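Local coordinates for protein gene product PA4716 (Pseudomonas aeruginosa, PDB 1U0K) that is of unknown function but belongs to the PhzF family and is predicted to act as an isomerase or epimerase, at residues A127-T132 with L232-L237; G236-A239 with P243-L246; P157-V160 with Y166-L169; E206-D211 with L215-A220. All blocks are in the same frame, centred on the assembly; numbering follows the deposited sequence.

Contacts 1, 2 and 3 lie on the same side of the chain's centre. Contacts 1 and 2 share Gly236 and Leu237, where helix 222-234 gives way to the loop leading to strand 244-248; their centres are 12 Å apart. Contact 3 neighbours contact 1, about 8 Å between centres, and Arg158 of its hairpin reaches Gly130 and Tyr235 of contact 1. Contact 4 stands about 15 Å from contact 3, centre to centre, yet the ring of Tyr166 packs on Thr209. These two contacts approach the predicted active-site Glu48: its side chain is about 5 Å from that of Asp218 and about 7 Å from that of Tyr166, whereas contacts 1 and 2 lie away from it.

Contact 1: residues A127-T132 with L232-L237; sequences AEFGAT and LVEYGL
The outer end of the Phe129 ring rests against the aliphatic part of Glu234 at the last turn of helix 222-234. CZ of Phe129 comes to 3.7 Å from CB of Glu234, and CE2 of Phe129 to 3.9 Å from CG of Glu234, so two neighbouring ring carbons lie against both methylenes. The approach is oblique. With CG anti to its carbonyl carbon (chi1 -72°), Phe129 sends its ring from strand 117-129 toward the helix. Glu234 takes the other course: CG is anti to the backbone N and the chain bends at chi2 (60°), which leaves the methylenes against the ring while the carboxylate plane stands 78° to it. The contact therefore uses the carbon part of an otherwise exposed acidic side chain.

Tyr235 adds a looser touch, its CE1 lying 4.3 Å from CE2 of Phe129, again at a slant. CG of Glu234 also sits above one face of the Tyr235 ring, toward its rim. The hydroxyl of Tyr235 is hydrogen-bonded to Arg158, whose guanidinium also bonds to the carbonyl of Gly130; one arginine thus connects both segments. Ala230 and Val160 also touch Phe129.

Beyond Glu234 the chain turns out of the helix. Leu237 N bonds to Leu232 O at 2.7 Å, and Gly236 N makes a weak bond to Val233 O, with Gly236 at positive phi: a Schellman motif closing a helix that packs on a strand end.

Contact 2: residues G236-A239 with P243-L246; sequences GLAA and PFVL
Ala238 sets its methyl group over one face of the Phe244 ring, in a CH-pi contact between the loop after helix 222-234 and strand 244-248. CB of Ala238 lies 4.0 Å from the ring centroid, only 20° off the ring normal, but is displaced toward the far rim, where CZ of Phe244 is its nearest atom at 3.7 Å. The ring reaches this place because CG of Phe244 sits between the backbone N and the carbonyl carbon (chi1 64°), while its CB points at the loop.

This methyl-on-ring patch is the tight part of the contact. Phe244 is buried: Leu232 of the helix touches both its side chain and that of Ala238, Val260 packs against it from strand 256-262, and Arg205 reaches both Ala238 and Phe244.

Toward Ala239 the packing thins out. That residue is exposed, and its carbonyl oxygen, 4.4 Å from CE2 of Phe244, meets the ring at a slant without bonding to it. Pro243, also exposed, points its CB away from the loop and makes no contact with 236-239.

No hydrogen bond joins the two segments. The direct contact between them rests on dispersion and a weak CH-pi attraction of a methyl group for an aromatic face, which favours a close fit but fixes direction less strictly than a polar bond would.

Contact 3: residues P157-V160 with Y166-L169; sequences PRVV and YLLL
A beta hairpin, strand 158-161 followed by strand 166-170, makes this contact, its antiparallel pairing carried by four backbone hydrogen bonds. Val160 and Tyr166 form one hydrogen-bonded pair: Val160 N to Tyr166 O is 2.9 Å, with Tyr166 N returning to Val160 O. Arg158 and Leu168 form the other, Leu168 N to Arg158 O being 2.9 Å and Arg158 N to Leu168 O a longer 3.2 Å. Between them, the non-hydrogen-bonded pair Val159 and Leu167 brings the CA atoms to 4.2 Å.

On the face bearing Val160 and Leu168, CG2 of Val160 meets CD1 of Leu168 at 3.8 Å, the two side chains crossing at about a right angle. In Val160, CG2 is anti to the carbonyl carbon, which turns that branch to the leucine. Helix 222-234 packs on this face through Pro227, Val228 and Tyr231. At the open end of the hairpin, CG of Pro157 lies 3.8 Å from CD1 of Leu169.

Tyr166 starts on the Val160 face but carries its ring off to Ser223, to which its hydroxyl bonds. With strands 117-129 and 196-201 bonded along its outer edges, the pair is an interior hairpin of a mixed beta-sheet with a helix packed across one face.

Contact 4: residues E206-D211 with L215-A220; sequences EGRTWD and LVEDVA
The touching parts of the two segments run 120° apart in direction, joined by a single backbone bridge, Trp210 with Glu217, whose CA atoms are 4.2 Å apart. Asp218 N bonds to Thr209 O and Asp211 N to Val216 O, each at 3.0 Å, the second nearly along the C=O axis.

Asp211 then turns its carboxylate back onto the backbone of the returning chain. Its CG sits between the backbone N and the carbonyl carbon (chi1 62°), letting OD1 of Asp211 accept from Leu215 N at 3.0 Å on the syn side, somewhat out of the carboxylate plane, while OD2 takes Val216 N at 3.2 Å from above that plane.

Glu217, extended beyond CG, crosses the face of the Trp210 indole: its CG lies over the face, 3.9 Å from the centroid of the five-membered ring. Beyond the ring, Arg208 grips the carboxylate side-on, NE to OE2 and NH2 to OE1 of Glu217, both 3.0 Å. Both nitrogens approach from above the carboxylate plane, and the two flat groups are 31° apart. A water also donates to OE2 of Glu217 and to Asp218 O, and accepts from Thr209 N. At the subunit interface Leu215 packs on Leu215 of the second subunit, and Val216 on its Arg45.

Asp218, hydrogen-bonded through its carboxylate to Thr221 and Asn21, stands near the predicted active-site Glu48. The charge of buried Glu217 is met by Arg208, and the water adds a hydrogen bond, which would probably favour the ionised form, while Asp211 spends both oxygens on backbone N-H groups; together these polar bonds fix the turn's shape.

Contact 1: residues A127-T132 with L232-L237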
loop_
_atom_site.group_PDB
_atom_site.type_symbol
_atom_site.label_atom_id
_atom_site.label_comp_id
_atom_site.label_asym_id
_atom_site.label_seq_id
_atom_site.Cartn_x
_atom_site.Cartn_y
_atom_site.Cartn_z
ATOM N N ALA A 127 27.366 6.092 -12.769
ATOM C CA ALA A 127 26.100 6.425 -13.384
ATOM C C ALA A 127 26.291 6.583 -14.880
ATOM O O ALA A 127 27.330 7.071 -15.332
ATOM C CB ALA A 127 25.547 7.696 -12.781
ATOM N N GLU A 128 25.294 6.143 -15.639
ATOM C CA GLU A 128 25.263 6.311 -17.080
ATOM C C GLU A 128 24.339 7.475 -17.421
ATOM O O GLU A 128 23.166 7.476 -17.038
ATOM C CB GLU A 128 24.769 5.031 -17.749
ATOM C CG GLU A 128 25.137 4.932 -19.219
ATOM C CD GLU A 128 24.510 3.731 -19.908
ATOM O OE1 GLU A 128 24.541 2.617 -19.334
ATOM O OE2 GLU A 128 23.982 3.900 -21.027
ATOM N N PHE A 129 24.884 8.466 -18.123
ATOM C CA PHE A 129 24.140 9.648 -18.540
ATOM C C PHE A 129 23.604 9.438 -19.942
ATOM O O PHE A 129 24.364 9.177 -20.870
ATOM C CB PHE A 129 25.033 10.892 -18.481
ATOM C CG PHE A 129 25.329 11.343 -17.087
ATOM C CD1 PHE A 129 26.251 10.656 -16.307
ATOM C CD2 PHE A 129 24.668 12.426 -16.537
ATOM C CE1 PHE A 129 26.516 11.056 -15.018
ATOM C CE2 PHE A 129 24.926 12.828 -15.251
ATOM C CZ PHE A 129 25.854 12.137 -14.485
ATOM N N GLY A 130 22.287 9.541 -20.086
ATOM C CA GLY A 130 21.609 9.186 -21.313
ATOM C C GLY A 130 21.038 10.395 -22.022
ATOM O O GLY A 130 21.704 11.425 -22.154
ATOM N N ALA A 131 19.793 10.269 -22.468
ATOM C CA ALA A 131 19.168 11.264 -23.322
ATOM C C ALA A 131 19.052 12.610 -22.627
ATOM O O ALA A 131 18.980 12.705 -21.403
ATOM C CB ALA A 131 17.792 10.793 -23.773
ATOM N N THR A 132 19.062 13.652 -23.450
ATOM C CA THR A 132 18.779 15.009 -23.032
ATOM C C THR A 132 17.527 15.442 -23.789
ATOM O O THR A 132 17.574 15.546 -25.007
ATOM C CB THR A 132 19.964 15.916 -23.423
ATOM O OG1 THR A 132 21.156 15.475 -22.760
ATOM C CG2 THR A 132 19.769 17.328 -22.919
ATOM N N LEU A 232 24.430 15.788 -9.668
ATOM C CA LEU A 232 24.865 16.962 -8.921
ATOM C C LEU A 232 26.379 17.146 -9.036
ATOM O O LEU A 232 26.852 18.252 -9.239
ATOM C CB LEU A 232 24.425 16.880 -7.456
ATOM C CG LEU A 232 22.911 16.941 -7.209
ATOM C CD1 LEU A 232 22.575 16.581 -5.780
ATOM C CD2 LEU A 232 22.350 18.322 -7.540
ATOM N N VAL A 233 27.128 16.054 -8.959
ATOM C CA VAL A 233 28.584 16.109 -9.062
ATOM C C VAL A 233 29.039 16.430 -10.497
ATOM O O VAL A 233 29.999 17.179 -10.696
ATOM C CB VAL A 233 29.200 14.789 -8.527
ATOM C CG1 VAL A 233 30.659 14.650 -8.900
ATOM C CG2 VAL A 233 29.035 14.734 -7.020
ATOM N N GLU A 234 28.342 15.876 -11.482
ATOM C CA GLU A 234 28.663 16.085 -12.898
ATOM C C GLU A 234 28.506 17.557 -13.304
ATOM O O GLU A 234 29.306 18.079 -14.089
ATOM C CB GLU A 234 27.774 15.188 -13.773
ATOM C CG GLU A 234 27.864 15.421 -15.277
ATOM C CD GLU A 234 29.259 15.210 -15.828
ATOM O OE1 GLU A 234 29.820 14.108 -15.641
ATOM O OE2 GLU A 234 29.794 16.153 -16.457
ATOM N N TYR A 235 27.496 18.220 -12.750
ATOM C CA TYR A 235 27.175 19.600 -13.114
ATOM C C TYR A 235 27.710 20.601 -12.082
ATOM O O TYR A 235 27.289 21.757 -12.050
ATOM C CB TYR A 235 25.661 19.742 -13.357
ATOM C CG TYR A 235 25.246 19.035 -14.628
ATOM C CD1 TYR A 235 24.710 17.752 -14.599
ATOM C CD2 TYR A 235 25.447 19.633 -15.876
ATOM C CE1 TYR A 235 24.361 17.092 -15.767
ATOM C CE2 TYR A 235 25.101 18.982 -17.049
ATOM C CZ TYR A 235 24.559 17.715 -16.993
ATOM O OH TYR A 235 24.214 17.071 -18.157
ATOM N N GLY A 236 28.654 20.148 -11.257
ATOM C CA GLY A 236 29.376 21.018 -10.343
ATOM C C GLY A 236 28.551 21.575 -9.201
ATOM O O GLY A 236 28.874 22.624 -8.652
ATOM N N LEU A 237 27.476 20.874 -8.853
ATOM C CA LEU A 237 26.556 21.303 -7.808
ATOM C C LEU A 237 26.823 20.591 -6.483
ATOM O O LEU A 237 26.244 20.952 -5.468
ATOM C CB LEU A 237 25.117 21.055 -8.259
ATOM C CG LEU A 237 24.675 21.880 -9.470
ATOM C CD1 LEU A 237 23.535 21.199 -10.210
ATOM C CD2 LEU A 237 24.274 23.281 -9.045
#

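Contact 2: residues G236-A239 with P243-L246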
loop_
_atom_site.group_PDB
_atom_site.type_symbol
_atom_site.label_atom_id
_atom_site.label_comp_id
_atom_site.label_asym_id
_atom_site.label_seq_id
_atom_site.Cartn_x
_atom_site.Cartn_y
_atom_site.Cartn_z
ATOM N N GLY A 236 28.654 20.148 -11.257
ATOM C CA GLY A 236 29.376 21.018 -10.343
ATOM C C GLY A 236 28.551 21.575 -9.201
ATOM O O GLY A 236 28.874 22.624 -8.652
ATOM N N LEU A 237 27.476 20.874 -8.853
ATOM C CA LEU A 237 26.556 21.303 -7.808
ATOM C C LEU A 237 26.823 20.591 -6.483
ATOM O O LEU A 237 26.244 20.952 -5.468
ATOM C CB LEU A 237 25.117 21.055 -8.259
ATOM C CG LEU A 237 24.675 21.880 -9.470
ATOM C CD1 LEU A 237 23.535 21.199 -10.210
ATOM C CD2 LEU A 237 24.274 23.281 -9.045
ATOM N N ALA A 238 27.677 19.570 -6.518
ATOM C CA ALA A 238 28.189 18.922 -5.313
ATOM C C ALA A 238 29.627 18.443 -5.534
ATOM O O ALA A 238 30.043 18.166 -6.662
ATOM C CB ALA A 238 27.285 17.751 -4.903
ATOM N N ALA A 239 30.382 18.332 -4.445
ATOM C CA ALA A 239 31.792 17.958 -4.514
ATOM C C ALA A 239 31.999 16.455 -4.687
ATOM O O ALA A 239 31.317 15.647 -4.047
ATOM C CB ALA A 239 32.515 18.442 -3.262
ATOM N N PRO A 243 31.112 13.299 1.500
ATOM C CA PRO A 243 29.785 12.827 1.900
ATOM C C PRO A 243 28.779 13.962 1.898
ATOM O O PRO A 243 29.044 15.026 2.462
ATOM C CB PRO A 243 30.005 12.307 3.330
ATOM C CG PRO A 243 31.210 13.036 3.838
ATOM C CD PRO A 243 32.047 13.353 2.640
ATOM N N PHE A 244 27.644 13.752 1.244
ATOM C CA PHE A 244 26.531 14.667 1.397
ATOM C C PHE A 244 25.221 13.908 1.470
ATOM O O PHE A 244 25.195 12.688 1.310
ATOM C CB PHE A 244 26.531 15.757 0.308
ATOM C CG PHE A 244 26.335 15.257 -1.106
ATOM C CD1 PHE A 244 25.114 15.434 -1.750
ATOM C CD2 PHE A 244 27.383 14.696 -1.819
ATOM C CE1 PHE A 244 24.938 15.024 -3.065
ATOM C CE2 PHE A 244 27.210 14.279 -3.137
ATOM C CZ PHE A 244 25.982 14.448 -3.757
ATOM N N VAL A 245 24.149 14.629 1.761
ATOM C CA VAL A 245 22.857 13.996 1.964
ATOM C C VAL A 245 21.805 14.521 0.994
ATOM O O VAL A 245 21.779 15.708 0.646
ATOM C CB VAL A 245 22.380 14.068 3.464
ATOM C CG1 VAL A 245 23.553 14.242 4.425
ATOM C CG2 VAL A 245 21.342 15.127 3.691
ATOM N N LEU A 246 20.970 13.600 0.529
ATOM C CA LEU A 246 19.758 13.924 -0.199
ATOM C C LEU A 246 18.571 13.779 0.738
ATOM O O LEU A 246 18.603 13.000 1.701
ATOM C CB LEU A 246 19.580 12.999 -1.397
ATOM C CG LEU A 246 20.714 12.938 -2.410
ATOM C CD1 LEU A 246 20.309 12.038 -3.562
ATOM C CD2 LEU A 246 21.090 14.343 -2.913
#

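Contact 3: residues P157-V160 with Y166-L169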
loop_
_atom_site.group_PDB
_atom_site.type_symbol
_atom_site.label_atom_id
_atom_site.label_comp_id
_atom_site.label_asym_id
_atom_site.label_seq_id
_atom_site.Cartn_x
_atom_site.Cartn_y
_atom_site.Cartn_z
ATOM N N PRO A 157 17.501 18.918 -17.743
ATOM C CA PRO A 157 16.892 17.615 -17.488
ATOM C C PRO A 157 17.688 16.564 -18.238
ATOM O O PRO A 157 18.094 16.786 -19.382
ATOM C CB PRO A 157 15.476 17.771 -18.050
ATOM C CG PRO A 157 15.202 19.222 -17.915
ATOM C CD PRO A 157 16.514 19.882 -18.261
ATOM N N ARG A 158 17.969 15.450 -17.574
ATOM C CA ARG A 158 18.666 14.354 -18.211
ATOM C C ARG A 158 18.275 13.024 -17.632
ATOM O O ARG A 158 17.902 12.937 -16.478
ATOM C CB ARG A 158 20.170 14.530 -18.080
ATOM C CG ARG A 158 20.699 15.415 -19.170
ATOM C CD ARG A 158 22.104 15.250 -19.421
ATOM N NE ARG A 158 22.432 14.129 -20.285
ATOM C CZ ARG A 158 23.682 13.779 -20.516
ATOM N NH1 ARG A 158 24.662 14.459 -19.936
ATOM N NH2 ARG A 158 23.977 12.770 -21.311
ATOM N N VAL A 159 18.373 12.003 -18.465
ATOM C CA VAL A 159 18.145 10.637 -18.027
ATOM C C VAL A 159 19.459 10.156 -17.431
ATOM O O VAL A 159 20.493 10.202 -18.089
ATOM C CB VAL A 159 17.712 9.747 -19.187
ATOM C CG1 VAL A 159 17.500 8.296 -18.714
ATOM C CG2 VAL A 159 16.438 10.303 -19.817
ATOM N N VAL A 160 19.422 9.728 -16.173
ATOM C CA VAL A 160 20.608 9.239 -15.472
ATOM C C VAL A 160 20.238 7.925 -14.793
ATOM O O VAL A 160 19.125 7.782 -14.279
ATOM C CB VAL A 160 21.121 10.256 -14.437
ATOM C CG1 VAL A 160 22.446 9.799 -13.849
ATOM C CG2 VAL A 160 21.295 11.655 -15.079
ATOM N N TYR A 166 16.135 7.142 -14.584
ATOM C CA TYR A 166 15.222 8.218 -14.225
ATOM C C TYR A 166 15.474 9.415 -15.113
ATOM O O TYR A 166 16.612 9.743 -15.383
ATOM C CB TYR A 166 15.449 8.651 -12.783
ATOM C CG TYR A 166 14.986 7.640 -11.767
ATOM C CD1 TYR A 166 15.809 6.586 -11.392
ATOM C CD2 TYR A 166 13.723 7.735 -11.195
ATOM C CE1 TYR A 166 15.394 5.651 -10.453
ATOM C CE2 TYR A 166 13.295 6.801 -10.254
ATOM C CZ TYR A 166 14.134 5.763 -9.896
ATOM O OH TYR A 166 13.715 4.834 -8.971
ATOM N N LEU A 167 14.409 10.055 -15.570
ATOM C CA LEU A 167 14.509 11.415 -16.090
ATOM C C LEU A 167 14.563 12.315 -14.867
ATOM O O LEU A 167 13.595 12.434 -14.141
ATOM C CB LEU A 167 13.283 11.748 -16.943
ATOM C CG LEU A 167 13.325 12.836 -18.030
ATOM C CD1 LEU A 167 12.015 13.629 -18.056
ATOM C CD2 LEU A 167 14.544 13.751 -17.951
ATOM N N LEU A 168 15.722 12.916 -14.617
ATOM C CA LEU A 168 15.860 13.903 -13.561
ATOM C C LEU A 168 15.397 15.247 -14.121
ATOM O O LEU A 168 15.887 15.690 -15.158
ATOM C CB LEU A 168 17.309 13.981 -13.079
ATOM C CG LEU A 168 17.960 12.663 -12.652
ATOM C CD1 LEU A 168 19.353 12.923 -12.111
ATOM C CD2 LEU A 168 17.106 11.937 -11.607
ATOM N N LEU A 169 14.417 15.846 -13.451
ATOM C CA LEU A 169 13.782 17.079 -13.899
ATOM C C LEU A 169 14.023 18.166 -12.864
ATOM O O LEU A 169 13.284 18.250 -11.897
ATOM C CB LEU A 169 12.277 16.858 -14.073
ATOM C CG LEU A 169 11.545 17.959 -14.840
ATOM C CD1 LEU A 169 11.956 17.964 -16.305
ATOM C CD2 LEU A 169 10.047 17.799 -14.692
#

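Contact 4: residues E206-D211 with L215-A220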
loop_
_atom_site.group_PDB
_atom_site.type_symbol
_atom_site.label_atom_id
_atom_site.label_comp_id
_atom_site.label_asym_id
_atom_site.label_seq_id
_atom_site.Cartn_x
_atom_site.Cartn_y
_atom_site.Cartn_z
ATOM N N GLU A 206 16.714 17.985 -2.609
ATOM C CA GLU A 206 15.491 17.314 -2.211
ATOM C C GLU A 206 14.762 16.867 -3.459
ATOM O O GLU A 206 14.784 17.552 -4.481
ATOM C CB GLU A 206 14.604 18.253 -1.405
ATOM C CG GLU A 206 13.328 17.609 -0.891
ATOM C CD GLU A 206 12.623 18.468 0.137
ATOM O OE1 GLU A 206 12.601 19.704 -0.039
ATOM O OE2 GLU A 206 12.108 17.914 1.127
ATOM N N GLY A 207 14.111 15.714 -3.373
ATOM C CA GLY A 207 13.424 15.158 -4.519
ATOM C C GLY A 207 12.045 14.618 -4.210
ATOM O O GLY A 207 11.659 14.457 -3.052
ATOM N N ARG A 208 11.299 14.365 -5.274
ATOM C CA ARG A 208 9.986 13.735 -5.185
ATOM C C ARG A 208 9.800 12.773 -6.343
ATOM O O ARG A 208 10.182 13.060 -7.470
ATOM C CB ARG A 208 8.880 14.786 -5.231
ATOM C CG ARG A 208 8.758 15.599 -3.960
ATOM C CD ARG A 208 7.512 16.474 -3.910
ATOM N NE ARG A 208 6.315 15.725 -3.547
ATOM C CZ ARG A 208 5.119 16.266 -3.314
ATOM N NH1 ARG A 208 4.932 17.578 -3.411
ATOM N NH2 ARG A 208 4.101 15.496 -2.988
ATOM N N THR A 209 9.200 11.623 -6.057
ATOM C CA THR A 209 8.924 10.637 -7.095
ATOM C C THR A 209 7.764 9.732 -6.682
ATOM O O THR A 209 7.522 9.517 -5.495
ATOM C CB THR A 209 10.207 9.832 -7.404
ATOM O OG1 THR A 209 10.097 9.172 -8.675
ATOM C CG2 THR A 209 10.452 8.713 -6.385
ATOM N N TRP A 210 7.066 9.214 -7.685
ATOM C CA TRP A 210 5.825 8.461 -7.500
ATOM C C TRP A 210 5.890 7.158 -8.276
ATOM O O TRP A 210 6.800 6.946 -9.079
ATOM C CB TRP A 210 4.642 9.275 -8.034
ATOM C CG TRP A 210 4.266 10.475 -7.212
ATOM C CD1 TRP A 210 3.298 10.536 -6.251
ATOM C CD2 TRP A 210 4.834 11.789 -7.291
ATOM N NE1 TRP A 210 3.233 11.802 -5.722
ATOM C CE2 TRP A 210 4.165 12.592 -6.339
ATOM C CE3 TRP A 210 5.846 12.369 -8.065
ATOM C CZ2 TRP A 210 4.476 13.945 -6.143
ATOM C CZ3 TRP A 210 6.154 13.718 -7.867
ATOM C CH2 TRP A 210 5.469 14.483 -6.913
ATOM N N ASP A 211 4.899 6.297 -8.055
ATOM C CA ASP A 211 4.654 5.200 -8.986
ATOM C C ASP A 211 4.279 5.788 -10.354
ATOM O O ASP A 211 4.143 7.004 -10.501
ATOM C CB ASP A 211 3.582 4.227 -8.456
ATOM C CG ASP A 211 2.218 4.876 -8.249
ATOM O OD1 ASP A 211 1.885 5.865 -8.929
ATOM O OD2 ASP A 211 1.390 4.428 -7.425
ATOM N N LEU A 215 0.162 8.210 -8.062
ATOM C CA LEU A 215 -0.805 8.067 -6.976
ATOM C C LEU A 215 -0.156 7.823 -5.621
ATOM O O LEU A 215 -0.553 8.424 -4.625
ATOM C CB LEU A 215 -1.768 6.927 -7.300
ATOM C CG LEU A 215 -2.634 7.144 -8.547
ATOM C CD1 LEU A 215 -3.469 5.905 -8.800
ATOM C CD2 LEU A 215 -3.529 8.364 -8.400
ATOM N N VAL A 216 0.828 6.933 -5.581
ATOM C CA VAL A 216 1.552 6.626 -4.353
ATOM C C VAL A 216 2.954 7.218 -4.465
ATOM O O VAL A 216 3.689 6.921 -5.400
ATOM C CB VAL A 216 1.638 5.105 -4.102
ATOM C CG1 VAL A 216 2.311 4.813 -2.763
ATOM C CG2 VAL A 216 0.252 4.473 -4.138
ATOM N N GLU A 217 3.316 8.071 -3.514
ATOM C CA GLU A 217 4.620 8.715 -3.516
ATOM C C GLU A 217 5.591 7.850 -2.734
ATOM O O GLU A 217 5.249 7.333 -1.676
ATOM C CB GLU A 217 4.523 10.114 -2.892
ATOM C CG GLU A 217 5.764 10.966 -3.102
ATOM C CD GLU A 217 5.679 12.329 -2.437
ATOM O OE1 GLU A 217 4.561 12.729 -2.048
ATOM O OE2 GLU A 217 6.734 12.992 -2.302
ATOM N N ASP A 218 6.805 7.689 -3.259
ATOM C CA ASP A 218 7.832 6.903 -2.588
ATOM C C ASP A 218 8.503 7.788 -1.548
ATOM O O ASP A 218 8.802 8.943 -1.827
ATOM C CB ASP A 218 8.852 6.394 -3.615
ATOM C CG ASP A 218 9.739 5.262 -3.087
ATOM O OD1 ASP A 218 9.366 4.552 -2.124
ATOM O OD2 ASP A 218 10.843 4.998 -3.616
ATOM N N VAL A 219 8.734 7.238 -0.362
ATOM C CA VAL A 219 9.338 7.969 0.754
ATOM C C VAL A 219 10.805 8.324 0.471
ATOM O O VAL A 219 11.230 9.450 0.708
ATOM C CB VAL A 219 9.248 7.148 2.065
ATOM C CG1 VAL A 219 10.010 7.823 3.200
ATOM C CG2 VAL A 219 7.778 6.908 2.457
ATOM N N ALA A 220 11.577 7.357 -0.021
ATOM C CA ALA A 220 13.018 7.529 -0.190
ATOM C C ALA A 220 13.555 6.492 -1.172
ATOM O O ALA A 220 13.585 5.306 -0.856
ATOM C CB ALA A 220 13.724 7.410 1.152
HETATM O O HOH W 1 8.899 11.465 -2.883
#